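Local coordinates for protein acyl-CoA dehydrogenase (Bacillus anthracis, PDB 3OWA) that probably catalyses the FAD-dependent alpha,beta-dehydrogenation of acyl-CoA thioesters, with the bound flavin taking up the electrons, at residues K42-F47 and L77-A82; V127-E132 and A261-N266; E370-T375 and R402-F407; A458-L463 and T574-I579. One frame throughout, in Å; residues are numbered along the deposited sequence. Where two conformers were deposited one is given.

Contact 3 (370-375 with 402-407) is the one that reaches the cofactor itself: it brings three FAD-pocket residues against the flavin and ribityl chain and also touches the second subunit. Contact 2 (127-132 with 261-266) lies one layer back, with the side chain of I264 about 9 Å from FAD; its nearest atoms are about 6 Å from those of contact 3, although the centres are 26 Å apart. Contact 1 (42-47 with 77-82) stays inside the N-terminal helical region, its centre 23 Å from that of contact 2. Contact 4 (458-463 with 574-579) is remote, 43 Å centre to centre from contact 2 and across the chain's centre from it, yet it too meets the second subunit.

Contact 1: residues K42-F47 and L77-A82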
# COMPACT_ATOMS: atom_id res chain seq x y z
N LYS A 42 13.68 24.65 13.67
CA LYS A 42 14.38 24.09 14.82
C LYS A 42 13.61 24.24 16.17
O LYS A 42 13.64 23.34 17.01
CB LYS A 42 15.79 24.70 14.92
CG LYS A 42 16.43 24.44 16.26
CD LYS A 42 17.79 25.02 16.37
CE LYS A 42 18.49 24.46 17.59
NZ LYS A 42 17.78 24.80 18.82
N THR A 43 12.96 25.37 16.38
CA THR A 43 12.11 25.62 17.55
C THR A 43 10.98 24.62 17.62
O THR A 43 10.74 24.02 18.68
CB THR A 43 11.54 27.06 17.51
OG1 THR A 43 12.59 27.97 17.81
CG2 THR A 43 10.39 27.28 18.55
N THR A 44 10.32 24.40 16.49
CA THR A 44 9.24 23.44 16.44
C THR A 44 9.76 22.04 16.72
O THR A 44 9.23 21.35 17.58
CB THR A 44 8.52 23.45 15.08
OG1 THR A 44 8.15 24.79 14.79
CG2 THR A 44 7.25 22.59 15.14
N GLU A 45 10.80 21.63 15.99
CA GLU A 45 11.42 20.33 16.17
C GLU A 45 11.81 20.04 17.62
O GLU A 45 11.52 18.95 18.13
CB GLU A 45 12.67 20.20 15.27
CG GLU A 45 13.32 18.84 15.39
CD GLU A 45 14.21 18.54 14.19
OE1 GLU A 45 13.93 17.54 13.50
OE2 GLU A 45 15.17 19.31 13.95
N ASP A 46 12.44 21.00 18.28
CA ASP A 46 12.82 20.85 19.69
C ASP A 46 11.60 20.68 20.59
O ASP A 46 11.59 19.82 21.48
CB ASP A 46 13.59 22.07 20.15
CG ASP A 46 15.00 22.15 19.54
OD1 ASP A 46 15.51 21.13 19.01
OD2 ASP A 46 15.60 23.24 19.61
N PHE A 47 10.58 21.51 20.38
CA PHE A 47 9.31 21.33 21.09
C PHE A 47 8.80 19.89 20.93
O PHE A 47 8.58 19.21 21.93
CB PHE A 47 8.24 22.34 20.63
CG PHE A 47 6.87 22.05 21.21
CD1 PHE A 47 5.86 21.56 20.41
CD2 PHE A 47 6.63 22.22 22.57
CE1 PHE A 47 4.59 21.27 20.95
CE2 PHE A 47 5.35 21.95 23.12
CZ PHE A 47 4.36 21.47 22.31
N LEU A 77 4.69 29.19 22.63
CA LEU A 77 5.86 29.38 21.77
C LEU A 77 5.50 30.08 20.46
O LEU A 77 6.35 30.24 19.58
CB LEU A 77 6.57 28.04 21.52
CG LEU A 77 7.18 27.37 22.75
CD1 LEU A 77 7.53 25.93 22.43
CD2 LEU A 77 8.40 28.16 23.23
N GLY A 78 4.24 30.48 20.32
CA GLY A 78 3.79 31.09 19.07
C GLY A 78 3.42 30.10 17.97
O GLY A 78 3.02 30.52 16.89
N LEU A 79 3.54 28.80 18.24
CA LEU A 79 3.20 27.75 17.24
C LEU A 79 1.72 27.55 16.88
O LEU A 79 1.39 26.84 15.92
CB LEU A 79 3.84 26.40 17.65
CG LEU A 79 5.36 26.44 17.92
CD1 LEU A 79 5.90 25.09 18.41
CD2 LEU A 79 6.15 26.93 16.70
N LEU A 80 0.82 28.17 17.62
CA LEU A 80 -0.59 28.12 17.26
C LEU A 80 -1.08 29.38 16.58
O LEU A 80 -2.25 29.46 16.18
CB LEU A 80 -1.44 27.88 18.51
CG LEU A 80 -1.28 26.54 19.24
CD1 LEU A 80 -2.48 26.36 20.14
CD2 LEU A 80 -1.21 25.39 18.27
N GLY A 81 -0.23 30.40 16.50
CA GLY A 81 -0.66 31.69 15.98
C GLY A 81 0.14 32.22 14.80
O GLY A 81 0.06 33.40 14.50
N ALA A 82 0.90 31.34 14.12
CA ALA A 82 1.75 31.75 13.00
C ALA A 82 0.96 32.33 11.81
O ALA A 82 1.42 33.26 11.16
CB ALA A 82 2.68 30.59 12.55
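F47, on helix 35-52, meets L77 and L79 with successive atoms of its side chain. Its CB already touches L77, at 4.1 Å from CD1 of that leucine, and CG of F47 keeps to the same methyl. Farther out the ring divides its contacts: CD2 of F47 comes to 3.8 Å from L77 CD1, whereas F47 CD1, on the other side of the ring, reaches L79 CD1 at 4.1 Å. Both methyls approach the ring obliquely. Because CG of F47 lies anti to its backbone N (chi1 172°), the ring leaves the helix on the side where these leucines stand; it also packs on E73 and A74 of helix 64-76.

L79 serves two helix positions with its two methyls. While CD1 goes to the phenyl ring, CD2 sits 3.5 Å from T44 OG1. This second meeting is a van der Waals contact, since the hydroxyl of T44 is hydrogen-bonded to the carbonyl O of I40, one turn earlier in its own helix. The buried T44 hydroxyl thus has its polar partner within its own helix.

The backbone of 77-82 changes direction between the two leucines, both of which point toward helix 35-52. G78, with a positive phi of 83°, ends helix 64-76 in a Schellman motif, and a type I turn follows from G78 to G81, with G81 N bonded to G78 O at 3.3 Å. Such leucine-phenylalanine packing, placed just after a glycine-terminated helix, belongs here to the hydrophobic core of the all-helical N-terminal domain of the acyl-CoA dehydrogenase fold.

Contact 2: residues V127-E132 and A261-N266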
# COMPACT_ATOMS: atom_id res chain seq x y z
N VAL A 127 -10.03 33.55 10.43
CA VAL A 127 -8.97 34.39 9.87
C VAL A 127 -9.34 34.94 8.48
O VAL A 127 -9.18 36.14 8.22
CB VAL A 127 -7.60 33.63 9.79
CG1 VAL A 127 -6.53 34.52 9.09
CG2 VAL A 127 -7.11 33.21 11.20
N LEU A 128 -9.84 34.09 7.61
CA LEU A 128 -10.06 34.45 6.22
C LEU A 128 -11.43 35.03 5.95
O LEU A 128 -11.56 35.86 5.05
CB LEU A 128 -9.81 33.25 5.30
CG LEU A 128 -8.39 32.68 5.39
CD1 LEU A 128 -8.24 31.51 4.45
CD2 LEU A 128 -7.33 33.71 5.08
N PHE A 129 -12.45 34.58 6.68
CA PHE A 129 -13.81 34.99 6.38
C PHE A 129 -14.57 35.60 7.53
O PHE A 129 -15.73 35.94 7.39
CB PHE A 129 -14.58 33.81 5.78
CG PHE A 129 -13.95 33.27 4.53
CD1 PHE A 129 -14.05 33.99 3.33
CD2 PHE A 129 -13.22 32.09 4.55
CE1 PHE A 129 -13.45 33.52 2.17
CE2 PHE A 129 -12.64 31.61 3.40
CZ PHE A 129 -12.74 32.33 2.20
N GLY A 130 -13.92 35.75 8.68
CA GLY A 130 -14.60 36.39 9.83
C GLY A 130 -14.73 37.90 9.61
O GLY A 130 -13.88 38.51 8.95
N ASN A 131 -15.79 38.50 10.16
CA ASN A 131 -15.90 39.96 10.16
C ASN A 131 -15.06 40.47 11.32
O ASN A 131 -14.57 39.67 12.14
CB ASN A 131 -17.35 40.45 10.26
CG ASN A 131 -18.04 40.02 11.55
OD1 ASN A 131 -17.45 40.01 12.63
ND2 ASN A 131 -19.30 39.69 11.44
N GLU A 132 -14.91 41.79 11.40
CA GLU A 132 -14.01 42.42 12.35
C GLU A 132 -14.31 41.99 13.76
O GLU A 132 -13.39 41.71 14.54
CB GLU A 132 -14.10 43.95 12.24
CG GLU A 132 -13.09 44.71 13.11
CD GLU A 132 -11.62 44.47 12.69
OE1 GLU A 132 -11.36 43.89 11.61
OE2 GLU A 132 -10.72 44.87 13.46
N ALA A 261 -15.93 26.62 2.27
CA ALA A 261 -15.53 25.23 2.27
C ALA A 261 -14.50 24.96 1.18
O ALA A 261 -13.55 24.19 1.40
CB ALA A 261 -16.75 24.30 2.11
N PHE A 262 -14.71 25.57 0.01
CA PHE A 262 -13.82 25.36 -1.12
C PHE A 262 -12.46 26.01 -0.86
O PHE A 262 -11.41 25.42 -1.16
CB PHE A 262 -14.45 25.86 -2.44
CG PHE A 262 -13.41 26.31 -3.47
CD1 PHE A 262 -12.78 25.37 -4.32
CD2 PHE A 262 -13.06 27.67 -3.60
CE1 PHE A 262 -11.79 25.78 -5.28
CE2 PHE A 262 -12.10 28.09 -4.55
CZ PHE A 262 -11.46 27.14 -5.38
N ASN A 263 -12.47 27.22 -0.30
CA ASN A 263 -11.22 27.91 -0.03
C ASN A 263 -10.41 27.24 1.06
O ASN A 263 -9.18 27.11 0.92
CB ASN A 263 -11.45 29.37 0.32
CG ASN A 263 -11.49 30.25 -0.90
OD1 ASN A 263 -10.45 30.62 -1.46
ND2 ASN A 263 -12.70 30.58 -1.31
N ILE A 264 -11.08 26.80 2.12
CA ILE A 264 -10.42 26.10 3.22
C ILE A 264 -9.77 24.77 2.75
O ILE A 264 -8.65 24.39 3.17
CB ILE A 264 -11.42 25.88 4.37
CG1 ILE A 264 -11.89 27.24 4.95
CG2 ILE A 264 -10.85 24.95 5.48
CD1 ILE A 264 -10.74 28.23 5.38
N LEU A 265 -10.48 24.08 1.86
CA LEU A 265 -10.04 22.82 1.29
C LEU A 265 -8.67 22.95 0.62
O LEU A 265 -7.82 22.08 0.81
CB LEU A 265 -11.05 22.39 0.26
CG LEU A 265 -11.51 20.94 0.14
CD1 LEU A 265 -11.97 20.75 -1.31
CD2 LEU A 265 -10.45 19.90 0.54
N ASN A 266 -8.46 24.03 -0.13
CA ASN A 266 -7.19 24.25 -0.82
C ASN A 266 -6.05 24.31 0.15
O ASN A 266 -4.98 23.80 -0.12
CB ASN A 266 -7.16 25.55 -1.63
CG ASN A 266 -8.15 25.58 -2.75
OD1 ASN A 266 -8.78 26.63 -3.03
ND2 ASN A 266 -8.32 24.46 -3.42
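The seam between the N-terminal helical domain and the first long helix of the C-terminal domain runs through this contact, where the end of helix 124-129 is laid against helix 257-293. F129 and N263 carry most of it. The phenyl ring presents its edge to the asparagine: CZ of F129 lies 3.7 Å from N263 CB, near the plane of the ring, and F129 CE2 is 4.0 Å from the same carbon. The two side chains cross at about a right angle, with ring and amide planes 56° apart, so the amide is neither stacked on the ring nor coplanar with it. Although N263 ND2 passes 3.9 Å from F129 CZ, its hydrogen bond goes to the carbonyl O of I259, one turn back, a bond that engages the amide nitrogen in its own helix; the CB methylene, already directed at the other segment, meets the phenyl.

A looser apolar meeting lies alongside. L128 CD1 and I264 CD1 are 4.2 Å apart, and the same I264 methyl stands 4.4 Å from F129 CE2, again at the ring's edge. No hydrogen bond joins the two segments; apolar side chains and the asparagine meet between them. A351 of helix 348-355 touches both F129 and N263, while I264 also packs on Y151, whose carbonyl O is hydrogen-bonded to FAD.

After F129 the chain leaves its helix at G130, and N131 then caps helix 132-144 by accepting from Q134 N through OD1. An N-terminal helical domain packed on the long C-terminal helix, beside strand 149-152 at the cofactor pocket, is characteristic of the acyl-CoA dehydrogenase fold.

Contact 3: residues E370-T375 and R402-F407; sequences EVLDYT and RINRIF. With FAD (flavin-adenine dinucleotide), chain E.
D373 and R405 meet with their flat groups at right angles: carboxylate and guanidinium planes stand 90° apart. R405 NH1 bonds D373 OD1 at 2.8 Å in a salt bridge. The N-H...O angle is 134°, so the bond is bent, and the nitrogen approaches from well above the carboxylate plane. The oxygen, in turn, lies at the edge of the guanidinium, somewhat tilted from it. A bend at chi3 (46°) steers R405 into this position.

R405 NH1 lies 3.4 Å above the plane of the R402 guanidinium, over its centre. D377 of the second subunit forms salt bridges with both arginines and D373 with R405, which probably offsets the two positive charges. R405 NE gives its hydrogen to a water at 2.9 Å that donates to E370 OE2 at 2.6 Å. On another flank L372 CD2 rests 3.4 Å from N404 ND2, without a hydrogen bond.

From the far side of 402-407, I403 CD1 touches the flavin methyl C8M at 3.3 Å, I406 CG2 comes to 3.8 Å from O3' of the ribityl chain, and the edge of the F407 ring, in one of its two conformers, brings CE2 to 3.6 Å from flavin C6. The loop, between helices 393-401 and 411-427, is thus wedged between FAD and helix 358-383, with L372 and N404 also packed on helix 257-293 and the second subunit lying over the arginines.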
# COMPACT_ATOMS: atom_id res chain seq x y z
N GLU A 370 0.51 9.75 -1.48
CA GLU A 370 0.96 8.50 -2.14
C GLU A 370 2.44 8.20 -2.00
O GLU A 370 2.84 7.05 -1.87
CB GLU A 370 0.56 8.47 -3.64
CG GLU A 370 -0.95 8.45 -3.73
CD GLU A 370 -1.47 8.11 -5.12
OE1 GLU A 370 -0.77 8.36 -6.13
OE2 GLU A 370 -2.62 7.60 -5.21
N VAL A 371 3.26 9.22 -2.02
CA VAL A 371 4.67 9.02 -1.73
C VAL A 371 4.85 8.54 -0.28
O VAL A 371 5.64 7.64 -0.01
CB VAL A 371 5.46 10.38 -1.95
CG1 VAL A 371 6.81 10.33 -1.27
CG2 VAL A 371 5.65 10.64 -3.46
N LEU A 372 4.10 9.12 0.67
CA LEU A 372 4.23 8.70 2.07
C LEU A 372 3.72 7.26 2.18
O LEU A 372 4.35 6.42 2.84
CB LEU A 372 3.41 9.58 3.00
CG LEU A 372 3.37 9.13 4.48
CD1 LEU A 372 4.76 9.03 5.05
CD2 LEU A 372 2.41 9.98 5.34
N ASP A 373 2.61 6.96 1.51
CA ASP A 373 2.07 5.58 1.53
C ASP A 373 3.18 4.56 1.13
O ASP A 373 3.36 3.49 1.76
CB ASP A 373 0.89 5.53 0.55
CG ASP A 373 0.24 4.16 0.46
OD1 ASP A 373 -0.77 3.91 1.15
OD2 ASP A 373 0.73 3.31 -0.31
N TYR A 374 3.89 4.86 0.07
CA TYR A 374 4.96 3.99 -0.43
C TYR A 374 6.11 3.95 0.58
O TYR A 374 6.66 2.88 0.83
CB TYR A 374 5.46 4.53 -1.80
CG TYR A 374 6.69 3.79 -2.29
CD1 TYR A 374 6.56 2.59 -2.98
CD2 TYR A 374 7.99 4.29 -2.01
CE1 TYR A 374 7.69 1.87 -3.41
CE2 TYR A 374 9.12 3.56 -2.43
CZ TYR A 374 8.95 2.37 -3.15
OH TYR A 374 10.05 1.64 -3.55
N THR A 375 6.53 5.10 1.11
CA THR A 375 7.67 5.12 2.02
C THR A 375 7.41 4.38 3.34
O THR A 375 8.30 3.69 3.83
CB THR A 375 8.22 6.56 2.30
OG1 THR A 375 7.23 7.28 3.03
CG2 THR A 375 8.52 7.31 0.99
N ARG A 402 -2.55 5.88 6.38
CA ARG A 402 -3.60 5.37 5.44
C ARG A 402 -4.75 6.40 5.22
O ARG A 402 -5.38 6.49 4.09
CB ARG A 402 -4.09 3.99 5.93
CG ARG A 402 -5.15 3.31 4.99
CD ARG A 402 -4.45 3.17 3.58
NE ARG A 402 -5.32 2.73 2.49
CZ ARG A 402 -6.15 3.51 1.80
NH1 ARG A 402 -6.26 4.81 2.04
NH2 ARG A 402 -6.86 2.98 0.81
N ILE A 403 -5.01 7.20 6.24
CA ILE A 403 -6.14 8.14 6.21
C ILE A 403 -5.80 9.33 5.32
O ILE A 403 -6.71 10.01 4.81
CB ILE A 403 -6.62 8.55 7.66
CG1 ILE A 403 -7.92 9.40 7.68
CG2 ILE A 403 -5.53 9.36 8.37
CD1 ILE A 403 -9.11 8.72 7.08
N ASN A 404 -4.51 9.58 5.06
CA ASN A 404 -4.20 10.79 4.33
C ASN A 404 -4.73 10.71 2.90
O ASN A 404 -4.92 11.75 2.27
CB ASN A 404 -2.71 11.07 4.26
CG ASN A 404 -2.10 11.26 5.63
OD1 ASN A 404 -2.75 11.78 6.51
ND2 ASN A 404 -0.88 10.76 5.82
N ARG A 405 -4.95 9.50 2.38
CA ARG A 405 -5.46 9.38 0.99
C ARG A 405 -6.95 9.58 0.93
O ARG A 405 -7.59 9.51 -0.15
CB ARG A 405 -5.01 8.05 0.37
CG ARG A 405 -3.48 7.92 0.26
CD ARG A 405 -2.98 6.49 0.13
NE ARG A 405 -3.81 5.80 -0.88
CZ ARG A 405 -3.94 4.49 -0.96
NH1 ARG A 405 -3.29 3.70 -0.09
NH2 ARG A 405 -4.76 3.97 -1.89
N ILE A 406 -7.54 9.83 2.09
CA ILE A 406 -8.98 9.96 2.21
C ILE A 406 -9.36 11.36 2.65
O ILE A 406 -10.30 11.95 2.11
CB ILE A 406 -9.56 8.86 3.13
CG1 ILE A 406 -9.56 7.51 2.41
CG2 ILE A 406 -10.98 9.20 3.58
CD1 ILE A 406 -9.41 6.37 3.36
N PHE A 407 -8.53 11.93 3.54
CA PHE A 407 -8.60 13.32 4.03
C PHE A 407 -8.62 14.36 2.97
O PHE A 407 -8.01 14.18 1.90
CB PHE A 407 -7.37 13.64 4.87
CG PHE A 407 -7.48 13.28 6.33
CD1 PHE A 407 -6.34 13.29 7.14
CD2 PHE A 407 -8.72 13.00 6.91
CE1 PHE A 407 -6.43 12.96 8.52
CE2 PHE A 407 -8.82 12.70 8.29
CZ PHE A 407 -7.67 12.68 9.08
PA FAD E . -17.38 8.74 0.55
O1A FAD E . -18.60 7.92 0.90
O2A FAD E . -17.63 10.16 0.17
O5B FAD E . -16.53 8.03 -0.56
C5B FAD E . -16.41 6.63 -0.68
C4B FAD E . -15.64 6.26 -1.94
O4B FAD E . -16.34 6.69 -3.11
C3B FAD E . -14.26 6.92 -1.96
O3B FAD E . -13.29 6.10 -2.60
C2B FAD E . -14.52 8.11 -2.86
O2B FAD E . -13.36 8.56 -3.49
C1B FAD E . -15.49 7.53 -3.86
N9A FAD E . -16.27 8.59 -4.50
C8A FAD E . -17.09 9.50 -3.91
N7A FAD E . -17.63 10.31 -4.84
C5A FAD E . -17.17 9.91 -6.04
C6A FAD E . -17.40 10.37 -7.36
N6A FAD E . -18.29 11.34 -7.62
N1A FAD E . -16.76 9.73 -8.40
C2A FAD E . -15.91 8.66 -8.16
N3A FAD E . -15.71 8.18 -6.86
C4A FAD E . -16.31 8.81 -5.83
N1 FAD E . -14.43 16.03 8.18
C2 FAD E . -14.54 17.30 8.71
O2 FAD E . -15.25 18.12 8.18
N3 FAD E . -13.85 17.68 9.84
C4 FAD E . -13.05 16.81 10.50
O4 FAD E . -12.44 17.22 11.50
C4X FAD E . -12.91 15.52 9.98
N5 FAD E . -12.13 14.60 10.65
C5X FAD E . -12.04 13.30 10.18
C6 FAD E . -11.24 12.40 10.89
C7 FAD E . -11.15 11.08 10.46
C7M FAD E . -10.30 10.09 11.23
C8 FAD E . -11.88 10.70 9.31
C8M FAD E . -11.86 9.32 8.74
C9 FAD E . -12.64 11.62 8.59
C9A FAD E . -12.73 12.92 9.01
N10 FAD E . -13.48 13.84 8.29
C10 FAD E . -13.61 15.12 8.81
C1' FAD E . -14.30 13.42 7.08
C2' FAD E . -13.47 12.96 5.88
O2' FAD E . -12.50 13.86 5.40
C3' FAD E . -14.38 12.04 4.82
O3' FAD E . -14.06 10.75 5.21
C4' FAD E . -14.12 12.24 3.54
O4' FAD E . -14.33 13.62 3.29
C5' FAD E . -14.73 11.32 2.47
O5' FAD E . -16.03 11.01 2.88
P FAD E . -16.55 9.53 3.14
O1P FAD E . -15.61 8.93 4.16
O2P FAD E . -17.99 9.58 3.56
O3P FAD E . -16.32 8.72 1.79
O HOH W 1 -4.38 7.23 -3.36

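Contact 4: residues A458-L463 and T574-I579; sequences ALQKYL and TPLNVI
L459 and T574 mark the closest backbone approach, 8.6 Å between their CA atoms, with one chain helical and the other extended. Residues 458-463 form the first turns of helix 458-482, bonded from Y462 N to A458 O at 3.1 Å. Residues 574-576 run out as an extended linker, psi rising from 108° at T574 to 159° at L576. N577 then takes the N-cap position of helix 578-592; its OD1 accepts a weak capping bond of 3.4 Å from I579 N.

With this spacing, side chains have to bridge the gap, and L459 and L576 do so tip to tip. L459 CD2 is 4.0 Å from L576 CD2, and it stands at the same distance from L576 CG, so this methyl lies against the CG-CD2 bond of L576. It also lies 3.9 Å from the carbonyl O of T574, a van der Waals contact at the margin. The other branch of L576 goes to Q460: CD1 meets Q460 NE2 at 3.9 Å, the two side chains crossing at a slant. A bend at chi2 (71°) folds the glutamine back toward the linker.

No hydrogen bond spans the two segments. The linker is anchored otherwise, by L576 N bonded to Q537 OE1 of helix 526-554, and P575 and N577 pack on I552 of the second subunit. The contact, an extended linker laid over the start of a helix, belongs to an added C-terminal helical region, as in the longer, very-long-chain type of acyl-CoA dehydrogenase.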
# COMPACT_ATOMS: atom_id res chain seq x y z
N ALA A 458 20.15 18.11 -19.09
CA ALA A 458 19.66 18.26 -20.46
C ALA A 458 18.52 17.28 -20.78
O ALA A 458 17.47 17.67 -21.29
CB ALA A 458 20.81 18.08 -21.48
N LEU A 459 18.75 16.01 -20.48
CA LEU A 459 17.76 14.98 -20.76
C LEU A 459 16.46 15.20 -19.94
O LEU A 459 15.36 15.08 -20.47
CB LEU A 459 18.34 13.58 -20.52
CG LEU A 459 17.31 12.45 -20.60
CD1 LEU A 459 16.69 12.34 -21.99
CD2 LEU A 459 17.93 11.12 -20.15
N GLN A 460 16.60 15.58 -18.68
CA GLN A 460 15.42 15.72 -17.80
C GLN A 460 14.58 16.93 -18.20
O GLN A 460 13.36 16.85 -18.18
CB GLN A 460 15.84 15.74 -16.32
CG GLN A 460 16.42 14.38 -15.84
CD GLN A 460 17.80 14.07 -16.42
OE1 GLN A 460 18.65 14.95 -16.53
NE2 GLN A 460 18.03 12.81 -16.78
N LYS A 461 15.24 18.02 -18.61
CA LYS A 461 14.55 19.18 -19.14
C LYS A 461 13.80 18.83 -20.42
O LYS A 461 12.71 19.33 -20.68
CB LYS A 461 15.54 20.32 -19.42
CG LYS A 461 16.09 21.01 -18.19
CD LYS A 461 16.90 22.24 -18.60
CE LYS A 461 18.12 22.45 -17.70
NZ LYS A 461 19.27 23.12 -18.41
N TYR A 462 14.39 17.96 -21.21
CA TYR A 462 13.77 17.49 -22.44
C TYR A 462 12.50 16.67 -22.13
O TYR A 462 11.45 16.88 -22.75
CB TYR A 462 14.81 16.70 -23.27
CG TYR A 462 14.25 16.09 -24.52
CD1 TYR A 462 14.14 16.84 -25.70
CD2 TYR A 462 13.79 14.78 -24.52
CE1 TYR A 462 13.60 16.26 -26.86
CE2 TYR A 462 13.24 14.21 -25.65
CZ TYR A 462 13.15 14.94 -26.81
OH TYR A 462 12.61 14.33 -27.92
N LEU A 463 12.57 15.76 -21.17
CA LEU A 463 11.40 14.97 -20.81
C LEU A 463 10.27 15.82 -20.21
O LEU A 463 9.08 15.59 -20.51
CB LEU A 463 11.78 13.83 -19.86
CG LEU A 463 12.85 12.87 -20.38
CD1 LEU A 463 13.27 11.95 -19.28
CD2 LEU A 463 12.34 12.10 -21.58
N THR A 574 17.20 8.30 -25.05
CA THR A 574 18.12 7.27 -24.61
C THR A 574 17.95 7.05 -23.12
O THR A 574 18.38 7.87 -22.33
CB THR A 574 19.59 7.62 -24.88
OG1 THR A 574 19.79 7.74 -26.29
CG2 THR A 574 20.52 6.51 -24.33
N PRO A 575 17.35 5.91 -22.74
CA PRO A 575 17.10 5.65 -21.34
C PRO A 575 18.41 5.52 -20.55
O PRO A 575 19.44 5.18 -21.12
CB PRO A 575 16.33 4.33 -21.37
CG PRO A 575 16.82 3.65 -22.60
CD PRO A 575 17.00 4.77 -23.59
N LEU A 576 18.36 5.85 -19.26
CA LEU A 576 19.49 5.71 -18.35
C LEU A 576 19.47 4.37 -17.66
O LEU A 576 18.42 3.73 -17.58
CB LEU A 576 19.42 6.77 -17.27
CG LEU A 576 19.30 8.23 -17.69
CD1 LEU A 576 18.95 9.07 -16.45
CD2 LEU A 576 20.59 8.72 -18.38
N ASN A 577 20.63 3.97 -17.17
CA ASN A 577 20.77 2.82 -16.27
C ASN A 577 20.66 3.31 -14.82
O ASN A 577 21.59 3.90 -14.28
CB ASN A 577 22.12 2.12 -16.52
CG ASN A 577 22.35 0.94 -15.60
OD1 ASN A 577 21.43 0.45 -14.93
ND2 ASN A 577 23.60 0.47 -15.56
N VAL A 578 19.51 3.06 -14.19
CA VAL A 578 19.24 3.68 -12.89
C VAL A 578 19.78 2.83 -11.73
O VAL A 578 19.88 3.31 -10.58
CB VAL A 578 17.73 3.99 -12.68
CG1 VAL A 578 17.26 5.04 -13.68
CG2 VAL A 578 16.90 2.72 -12.74
N ILE A 579 20.14 1.58 -12.04
CA ILE A 579 20.51 0.64 -11.00
C ILE A 579 21.74 1.13 -10.23
O ILE A 579 21.67 1.25 -8.99
CB ILE A 579 20.53 -0.85 -11.49
CG1 ILE A 579 19.09 -1.33 -11.75
CG2 ILE A 579 21.18 -1.74 -10.47
CD1 ILE A 579 18.99 -2.69 -12.47